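Local coordinates for protein YHDH (PDB 1O89) that probably catalyses the NADPH-dependent reduction of acrylyl-CoA to propanoyl-CoA, working as a homodimer of the zinc-containing alcohol dehydrogenase family, at residues 22-26 and 119-123; 58-64 and 82-86; 168-174 and 233-239. One frame throughout, in Å; residues are numbered along the deposited sequence.

How the contacts relate
Contacts 1 and 2 lie on the same side of the chain's centre and touch each other: L119 of contact 1 packs on G83 and S58 of contact 2, and both reach the mixed sheet, where strands 51-59 and 122-125 are neighbours. Contact 3 lies in the parallel sheet on the opposite side of that centre, about 28 Å centre to centre from contact 2. Each is mainly buried with a partly exposed margin. Their chemistry differs with place: backbone bonds and one carboxylate in contact 1, polar side chains round a water beside the cofactor site in contact 2, regular parallel strand pairing in contact 3, ending in a polar cluster near the cofactor site.

Contact 1 (22-26 and 119-123); sequences LQALL and LAEQA
Q23 and E121 hold the partly exposed end of this contact through two bonds that run in opposite directions. The E121 N-H reaches the Q23 carbonyl (N to O 2.9 Å), while the Q23 N-H is taken up by the E121 carboxylate, Q23 N to E121 OE1 being 3.1 Å and almost straight at 170°. The donor stands above the carboxylate plane, 72° out of it. E121 gets there with CG anti to its own carbonyl carbon (chi1 -67°) and an extended chain, which lies alongside Q23 and brings OE2 to 3.7 Å from Q23 CG. At the buried end L25 N donates to L119 O (3.0 Å). Between them the backbones of A24 and A120, in segments running in nearly opposite directions, are joined by a single bridge, with CA atoms 3.9 Å apart, and their methyls meet at 3.6 Å between the CB atoms. L22 crosses Q122, its CB at 4.0 Å from Q122 NE2, whose hydrogen bond goes to E43.

Further out, the A24 backbone pairs with Q39 and that of L26 with S37, so 22-26 has the hairpin partner 35-40 as well; E121 is bonded through its backbone to V55. The 119-123 segment thus joins the N-terminal hairpin to the seven-stranded sheet. Because OE1 accepts a backbone N-H, part of the E121 carboxylate's charge is probably offset there, and the pairing extends one residue beyond the A24-A120 bridge by a side chain instead of a main-chain carbonyl.

Contact 2 (58-64 and 82-86); sequences SSLNYKD and PGIDF
S58 and F86 bring the backbones within 4.3 Å between their CA atoms, at the end of strand 51-59 and near the start of 85-93, and the bonds that hold the two segments together all involve side chains. S58 OG donates to the D85 carbonyl (OG to O 2.6 Å), nearly in line with that C=O. With OG anti to the S58 nitrogen (chi1 -173°), the hydroxyl is carried across to this acceptor.

D64 grips the opposite end. Its OD1 accepts from both G83 N (2.9 Å) and I84 N (3.1 Å); the I84 bond uses the syn lone pair, whereas G83 N stands above the carboxylate plane. OD2 turns back to N61 N through its anti lone pair, and also accepts a hydrogen bond from a water that bridges to N61 ND2 and D85 N. With an alanine in place of D64, the amides of G83, I84 and N61 would probably lose the side chain that accepts from all three, and the water would be likely to lose one of its three partners. At the backbone angles of G83 a CB would jam against the preceding carbonyl O, and it would also crowd S58 OG.

N61 crosses D85 at about a right angle: ND2 is 2.9 Å from D85 OD2, approaching from above the carboxylate plane, which is turned 80° from the amide. The I84 chain packs against both N61 and K63, its CD1 3.8 Å from K63 CE, while K63 NZ forms a salt bridge with E113.

The NADP(+)-binding residue Y62 opens helix 62-69, and D64 pins that helix to the turn before strand 85-93. T147 of helix 139-161 bonds D85 OD1, M143 of the same helix packs on S59, and helix 324-332 covers L60.

Contact 3 (168-174 and 233-239); sequences DGEIVVT and WAGAIDT
V172 sits over one face of the W233 indole in the tightly packed part of this contact: its CG1 is 3.5 Å from the centroid of the five-membered ring and only 3° off the normal, a CH-pi contact over the face. The same methyl presses on A236, V172 CG1 to A236 CB 3.5 Å, shorter than usual for two carbons. It reaches both because CG1 stands between the V172 nitrogen and carbonyl carbon (chi1 67°). On the other face of the sheet I171 covers G235, I171 CD1 to G235 N 3.4 Å, where a CB would be too close to CD1.

The backbone runs in register, V172 N to G235 O and I237 N to V172 O (2.9 Å), with the axes of 170-173 and 235-238 10° apart. These are neighbouring central strands of the six-stranded parallel sheet, order 3-2-1-4-5-6, of the Rossmann fold, and helix 179-190 packs on the I171, V173 and I237 face.

Polar bonds take over where the strands end. T174 OG1 accepts from T239 N (3.0 Å) and lies very close to D238 OD1, at a doubtful length; T239 OG1 donates to the T174 carbonyl from above its plane, and V180 of the NADP(+) site touches T239. At the partly exposed start A234 N still bonds E170 O (2.9 Å) and A234 CB packs 3.5 Å from D168 C, but the carboxylates of D168 and E170 turn outward to salt bridges with R165 and R215.

Contact 1 (22-26 and 119-123)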
loop_
_atom_site.group_PDB
_atom_site.type_symbol
_atom_site.label_atom_id
_atom_site.label_comp_id
_atom_site.label_asym_id
_atom_site.label_seq_id
_atom_site.Cartn_x
_atom_site.Cartn_y
_atom_site.Cartn_z
ATOM N N LEU A 22 36.102 -21.026 -18.762
ATOM C CA LEU A 22 35.831 -20.001 -17.701
ATOM C C LEU A 22 35.876 -20.565 -16.267
ATOM O O LEU A 22 35.346 -21.640 -15.991
ATOM C CB LEU A 22 34.475 -19.323 -17.942
ATOM C CG LEU A 22 33.252 -20.245 -17.857
ATOM C CD1 LEU A 22 32.395 -19.883 -16.678
ATOM C CD2 LEU A 22 32.442 -20.222 -19.148
ATOM N N GLN A 23 36.515 -19.828 -15.362
ATOM C CA GLN A 23 36.525 -20.159 -13.945
ATOM C C GLN A 23 35.219 -19.707 -13.304
ATOM O O GLN A 23 34.674 -18.668 -13.641
ATOM C CB GLN A 23 37.693 -19.474 -13.225
ATOM C CG GLN A 23 39.063 -19.873 -13.716
ATOM C CD GLN A 23 39.638 -21.081 -12.979
ATOM O OE1 GLN A 23 40.165 -20.948 -11.864
ATOM N NE2 GLN A 23 39.553 -22.253 -13.604
ATOM N N ALA A 24 34.753 -20.482 -12.338
ATOM C CA ALA A 24 33.477 -20.219 -11.687
ATOM C C ALA A 24 33.411 -20.938 -10.353
ATOM O O ALA A 24 33.888 -22.070 -10.235
ATOM C CB ALA A 24 32.356 -20.691 -12.572
ATOM N N LEU A 25 32.840 -20.282 -9.347
ATOM C CA LEU A 25 32.440 -20.969 -8.130
ATOM C C LEU A 25 31.121 -21.686 -8.420
ATOM O O LEU A 25 30.114 -21.043 -8.677
ATOM C CB LEU A 25 32.281 -20.003 -6.958
ATOM C CG LEU A 25 32.033 -20.695 -5.603
ATOM C CD1 LEU A 25 33.333 -21.169 -5.002
ATOM C CD2 LEU A 25 31.299 -19.777 -4.634
ATOM N N LEU A 26 31.165 -23.017 -8.398
ATOM C CA LEU A 26 30.021 -23.877 -8.679
ATOM C C LEU A 26 29.506 -24.542 -7.396
ATOM O O LEU A 26 30.267 -25.132 -6.635
ATOM C CB LEU A 26 30.411 -24.953 -9.708
ATOM C CG LEU A 26 29.281 -25.693 -10.443
ATOM C CD1 LEU A 26 28.578 -24.769 -11.416
ATOM C CD2 LEU A 26 29.799 -26.933 -11.184
ATOM N N LEU A 119 29.382 -15.144 -9.952
ATOM C CA LEU A 119 30.652 -15.635 -9.407
ATOM C C LEU A 119 31.336 -16.543 -10.424
ATOM O O LEU A 119 31.564 -17.728 -10.208
ATOM C CB LEU A 119 30.452 -16.302 -8.033
ATOM C CG LEU A 119 30.304 -15.397 -6.777
ATOM C CD1 LEU A 119 30.870 -13.998 -6.928
ATOM C CD2 LEU A 119 28.884 -15.245 -6.429
ATOM N N ALA A 120 31.688 -15.933 -11.546
ATOM C CA ALA A 120 32.210 -16.637 -12.702
ATOM C C ALA A 120 32.809 -15.608 -13.654
ATOM O O ALA A 120 32.410 -14.448 -13.624
ATOM C CB ALA A 120 31.107 -17.399 -13.388
ATOM N N GLU A 121 33.749 -16.030 -14.493
ATOM C CA GLU A 121 34.383 -15.119 -15.452
ATOM C C GLU A 121 33.421 -14.717 -16.561
ATOM O O GLU A 121 33.617 -13.693 -17.211
ATOM C CB GLU A 121 35.633 -15.744 -16.068
ATOM C CG GLU A 121 36.749 -15.935 -15.056
ATOM C CD GLU A 121 37.980 -16.603 -15.629
ATOM O OE1 GLU A 121 37.882 -17.323 -16.649
ATOM O OE2 GLU A 121 39.055 -16.409 -15.040
ATOM N N GLN A 122 32.394 -15.528 -16.784
ATOM C CA GLN A 122 31.388 -15.203 -17.779
ATOM C C GLN A 122 29.997 -15.523 -17.279
ATOM O O GLN A 122 29.809 -16.497 -16.553
ATOM C CB GLN A 122 31.638 -15.988 -19.061
ATOM C CG GLN A 122 33.056 -15.894 -19.627
ATOM C CD GLN A 122 33.158 -16.586 -20.961
ATOM O OE1 GLN A 122 32.167 -16.683 -21.672
ATOM N NE2 GLN A 122 34.354 -17.077 -21.306
ATOM N N ALA A 123 29.036 -14.695 -17.674
ATOM C CA ALA A 123 27.620 -14.943 -17.444
ATOM C C ALA A 123 26.854 -14.723 -18.750
ATOM O O ALA A 123 27.169 -13.813 -19.506
ATOM C CB ALA A 123 27.105 -14.023 -16.378
#

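Contact 2 (58-64 and 82-86)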
loop_
_atom_site.group_PDB
_atom_site.type_symbol
_atom_site.label_atom_id
_atom_site.label_comp_id
_atom_site.label_asym_id
_atom_site.label_seq_id
_atom_site.Cartn_x
_atom_site.Cartn_y
_atom_site.Cartn_z
ATOM N N SER A 58 31.801 -9.010 -8.919
ATOM C CA SER A 58 30.524 -9.463 -8.362
ATOM C C SER A 58 30.570 -9.148 -6.854
ATOM O O SER A 58 31.317 -8.246 -6.436
ATOM C CB SER A 58 30.322 -10.956 -8.649
ATOM O OG SER A 58 29.023 -11.426 -8.277
ATOM N N SER A 59 29.800 -9.897 -6.061
ATOM C CA SER A 59 29.607 -9.671 -4.619
ATOM C C SER A 59 29.210 -10.948 -3.898
ATOM O O SER A 59 28.772 -11.920 -4.514
ATOM C CB SER A 59 28.413 -8.732 -4.335
ATOM O OG SER A 59 28.295 -7.714 -5.294
ATOM N N LEU A 60 29.294 -10.882 -2.574
ATOM C CA LEU A 60 28.660 -11.847 -1.704
ATOM C C LEU A 60 27.547 -11.143 -0.934
ATOM O O LEU A 60 27.749 -10.722 0.202
ATOM C CB LEU A 60 29.672 -12.446 -0.726
ATOM C CG LEU A 60 30.701 -13.466 -1.215
ATOM C CD1 LEU A 60 31.134 -14.340 -0.053
ATOM C CD2 LEU A 60 30.192 -14.342 -2.375
ATOM N N ASN A 61 26.369 -11.014 -1.548
ATOM C CA ASN A 61 25.153 -10.624 -0.790
ATOM C C ASN A 61 24.783 -11.703 0.205
ATOM O O ASN A 61 25.319 -12.811 0.151
ATOM C CB ASN A 61 23.962 -10.369 -1.710
ATOM C CG ASN A 61 24.005 -8.997 -2.343
ATOM O OD1 ASN A 61 23.642 -8.009 -1.704
ATOM N ND2 ASN A 61 24.443 -8.927 -3.600
ATOM N N TYR A 62 23.875 -11.386 1.121
ATOM C CA TYR A 62 23.462 -12.363 2.120
ATOM C C TYR A 62 22.868 -13.601 1.438
ATOM O O TYR A 62 23.141 -14.726 1.849
ATOM C CB TYR A 62 22.477 -11.746 3.132
ATOM C CG TYR A 62 22.245 -12.591 4.362
ATOM C CD1 TYR A 62 23.312 -12.999 5.166
ATOM C CD2 TYR A 62 20.959 -12.978 4.735
ATOM C CE1 TYR A 62 23.108 -13.773 6.312
ATOM C CE2 TYR A 62 20.741 -13.761 5.888
ATOM C CZ TYR A 62 21.825 -14.151 6.662
ATOM O OH TYR A 62 21.634 -14.920 7.781
ATOM N N LYS A 63 22.084 -13.390 0.381
ATOM C CA LYS A 63 21.504 -14.502 -0.394
ATOM C C LYS A 63 22.589 -15.461 -0.900
ATOM O O LYS A 63 22.431 -16.680 -0.806
ATOM C CB LYS A 63 20.687 -13.977 -1.590
ATOM C CG LYS A 63 19.373 -13.268 -1.218
ATOM C CD LYS A 63 18.195 -13.653 -2.150
ATOM C CE LYS A 63 18.094 -12.728 -3.386
ATOM N NZ LYS A 63 16.809 -12.904 -4.162
ATOM N N ASP A 64 23.680 -14.889 -1.431
ATOM C CA ASP A 64 24.826 -15.654 -1.944
ATOM C C ASP A 64 25.571 -16.405 -0.846
ATOM O O ASP A 64 26.109 -17.490 -1.087
ATOM C CB ASP A 64 25.835 -14.738 -2.655
ATOM C CG ASP A 64 25.215 -13.921 -3.761
ATOM O OD1 ASP A 64 24.556 -14.516 -4.630
ATOM O OD2 ASP A 64 25.346 -12.680 -3.867
ATOM N N PRO A 82 26.405 -18.987 -8.100
ATOM C CA PRO A 82 25.747 -17.921 -7.347
ATOM C C PRO A 82 26.235 -16.536 -7.777
ATOM O O PRO A 82 27.016 -16.400 -8.718
ATOM C CB PRO A 82 26.142 -18.220 -5.907
ATOM C CG PRO A 82 27.466 -18.896 -6.010
ATOM C CD PRO A 82 27.500 -19.601 -7.335
ATOM N N GLY A 83 25.756 -15.514 -7.087
ATOM C CA GLY A 83 26.074 -14.118 -7.396
ATOM C C GLY A 83 24.875 -13.441 -8.031
ATOM O O GLY A 83 24.732 -13.465 -9.251
ATOM N N ILE A 84 24.008 -12.846 -7.211
ATOM C CA ILE A 84 22.831 -12.166 -7.738
ATOM C C ILE A 84 23.157 -10.853 -8.416
ATOM O O ILE A 84 22.333 -10.341 -9.165
ATOM C CB ILE A 84 21.730 -11.952 -6.652
ATOM C CG1 ILE A 84 22.208 -11.031 -5.518
ATOM C CG2 ILE A 84 21.260 -13.303 -6.107
ATOM C CD1 ILE A 84 21.127 -10.755 -4.467
ATOM N N ASP A 85 24.335 -10.303 -8.141
ATOM C CA ASP A 85 24.801 -9.077 -8.792
ATOM C C ASP A 85 26.086 -9.336 -9.576
ATOM O O ASP A 85 26.946 -10.086 -9.123
ATOM C CB ASP A 85 25.183 -8.021 -7.755
ATOM C CG ASP A 85 24.073 -7.667 -6.809
ATOM O OD1 ASP A 85 22.878 -7.986 -7.053
ATOM O OD2 ASP A 85 24.339 -7.034 -5.763
ATOM N N PHE A 86 26.222 -8.727 -10.744
ATOM C CA PHE A 86 27.530 -8.625 -11.374
ATOM C C PHE A 86 27.653 -7.372 -12.222
ATOM O O PHE A 86 26.666 -6.753 -12.572
ATOM C CB PHE A 86 27.884 -9.892 -12.186
ATOM C CG PHE A 86 27.024 -10.126 -13.410
ATOM C CD1 PHE A 86 27.210 -9.390 -14.562
ATOM C CD2 PHE A 86 26.062 -11.114 -13.412
ATOM C CE1 PHE A 86 26.428 -9.626 -15.688
ATOM C CE2 PHE A 86 25.289 -11.356 -14.540
ATOM C CZ PHE A 86 25.476 -10.611 -15.672
HETATM O O HOH W 1 25.925 -10.831 -5.686
#

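Contact 3 (168-174 and 233-239)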
loop_
_atom_site.group_PDB
_atom_site.type_symbol
_atom_site.label_atom_id
_atom_site.label_comp_id
_atom_site.label_asym_id
_atom_site.label_seq_id
_atom_site.Cartn_x
_atom_site.Cartn_y
_atom_site.Cartn_z
ATOM N N ASP A 168 7.151 16.771 5.967
ATOM C CA ASP A 168 6.002 16.017 6.471
ATOM C C ASP A 168 6.252 15.312 7.786
ATOM O O ASP A 168 5.298 15.030 8.528
ATOM C CB ASP A 168 5.549 14.995 5.432
ATOM C CG ASP A 168 4.925 15.646 4.234
ATOM O OD1 ASP A 168 4.183 16.618 4.420
ATOM O OD2 ASP A 168 5.112 15.261 3.073
ATOM N N GLY A 169 7.521 15.005 8.053
ATOM C CA GLY A 169 7.924 14.437 9.327
ATOM C C GLY A 169 9.048 13.423 9.252
ATOM O O GLY A 169 9.740 13.273 8.244
ATOM N N GLU A 170 9.208 12.702 10.347
ATOM C CA GLU A 170 10.308 11.771 10.505
ATOM C C GLU A 170 10.101 10.513 9.668
ATOM O O GLU A 170 8.990 10.003 9.556
ATOM C CB GLU A 170 10.474 11.398 11.984
ATOM C CG GLU A 170 10.991 12.525 12.867
ATOM C CD GLU A 170 11.510 12.021 14.207
ATOM O OE1 GLU A 170 10.800 11.224 14.852
ATOM O OE2 GLU A 170 12.623 12.413 14.614
ATOM N N ILE A 171 11.186 10.015 9.090
ATOM C CA ILE A 171 11.169 8.745 8.383
ATOM C C ILE A 171 11.896 7.699 9.209
ATOM O O ILE A 171 13.062 7.880 9.531
ATOM C CB ILE A 171 11.839 8.860 7.011
ATOM C CG1 ILE A 171 11.305 10.060 6.233
ATOM C CG2 ILE A 171 11.631 7.562 6.210
ATOM C CD1 ILE A 171 9.803 10.024 5.954
ATOM N N VAL A 172 11.210 6.602 9.522
ATOM C CA VAL A 172 11.830 5.484 10.215
ATOM C C VAL A 172 12.330 4.408 9.236
ATOM O O VAL A 172 11.598 3.981 8.349
ATOM C CB VAL A 172 10.889 4.871 11.297
ATOM C CG1 VAL A 172 9.658 4.188 10.690
ATOM C CG2 VAL A 172 11.658 3.919 12.200
ATOM N N VAL A 173 13.580 3.988 9.405
ATOM C CA VAL A 173 14.154 2.879 8.644
ATOM C C VAL A 173 14.422 1.702 9.583
ATOM O O VAL A 173 15.153 1.845 10.560
ATOM C CB VAL A 173 15.460 3.281 7.973
ATOM C CG1 VAL A 173 16.025 2.110 7.168
ATOM C CG2 VAL A 173 15.250 4.512 7.086
ATOM N N THR A 174 13.823 0.548 9.308
ATOM C CA THR A 174 14.067 -0.629 10.127
ATOM C C THR A 174 15.209 -1.477 9.531
ATOM O O THR A 174 15.604 -1.277 8.373
ATOM C CB THR A 174 12.779 -1.432 10.310
ATOM O OG1 THR A 174 12.348 -1.946 9.053
ATOM C CG2 THR A 174 11.612 -0.535 10.778
ATOM N N TRP A 233 5.318 8.733 12.434
ATOM C CA TRP A 233 6.108 8.684 11.179
ATOM C C TRP A 233 5.386 9.225 9.944
ATOM O O TRP A 233 4.240 8.861 9.675
ATOM C CB TRP A 233 6.593 7.263 10.853
ATOM C CG TRP A 233 7.075 6.474 12.000
ATOM C CD1 TRP A 233 6.589 5.278 12.426
ATOM C CD2 TRP A 233 8.149 6.807 12.869
ATOM N NE1 TRP A 233 7.278 4.853 13.533
ATOM C CE2 TRP A 233 8.257 5.767 13.820
ATOM C CE3 TRP A 233 9.037 7.887 12.953
ATOM C CZ2 TRP A 233 9.206 5.779 14.841
ATOM C CZ3 TRP A 233 9.985 7.896 13.968
ATOM C CH2 TRP A 233 10.056 6.852 14.900
ATOM N N ALA A 234 6.081 10.070 9.177
ATOM C CA ALA A 234 5.573 10.544 7.883
ATOM C C ALA A 234 5.727 9.460 6.830
ATOM O O ALA A 234 4.886 9.313 5.927
ATOM C CB ALA A 234 6.314 11.791 7.452
ATOM N N GLY A 235 6.827 8.727 6.938
ATOM C CA GLY A 235 7.123 7.623 6.055
ATOM C C GLY A 235 8.009 6.591 6.729
ATOM O O GLY A 235 8.543 6.821 7.824
ATOM N N ALA A 236 8.179 5.450 6.060
ATOM C CA ALA A 236 8.977 4.363 6.609
ATOM C C ALA A 236 9.530 3.455 5.514
ATOM O O ALA A 236 8.902 3.247 4.474
ATOM C CB ALA A 236 8.151 3.539 7.642
ATOM N N ILE A 237 10.729 2.947 5.745
ATOM C CA ILE A 237 11.333 1.964 4.870
ATOM C C ILE A 237 11.598 0.763 5.750
ATOM O O ILE A 237 12.459 0.824 6.634
ATOM C CB ILE A 237 12.640 2.513 4.225
ATOM C CG1 ILE A 237 12.296 3.610 3.226
ATOM C CG2 ILE A 237 13.419 1.404 3.528
ATOM C CD1 ILE A 237 13.457 4.226 2.504
ATOM N N ASP A 238 10.872 -0.329 5.516
ATOM C CA ASP A 238 10.999 -1.510 6.369
ATOM C C ASP A 238 11.687 -2.671 5.669
ATOM O O ASP A 238 11.334 -3.020 4.550
ATOM C CB ASP A 238 9.630 -1.954 6.846
ATOM C CG ASP A 238 9.684 -3.236 7.600
ATOM O OD1 ASP A 238 10.277 -3.258 8.711
ATOM O OD2 ASP A 238 9.195 -4.287 7.134
ATOM N N THR A 239 12.666 -3.265 6.355
ATOM C CA THR A 239 13.438 -4.390 5.839
ATOM C C THR A 239 13.196 -5.655 6.652
ATOM O O THR A 239 13.767 -6.679 6.338
ATOM C CB THR A 239 14.953 -4.068 5.837
ATOM O OG1 THR A 239 15.416 -3.820 7.174
ATOM C CG2 THR A 239 15.260 -2.760 5.086
#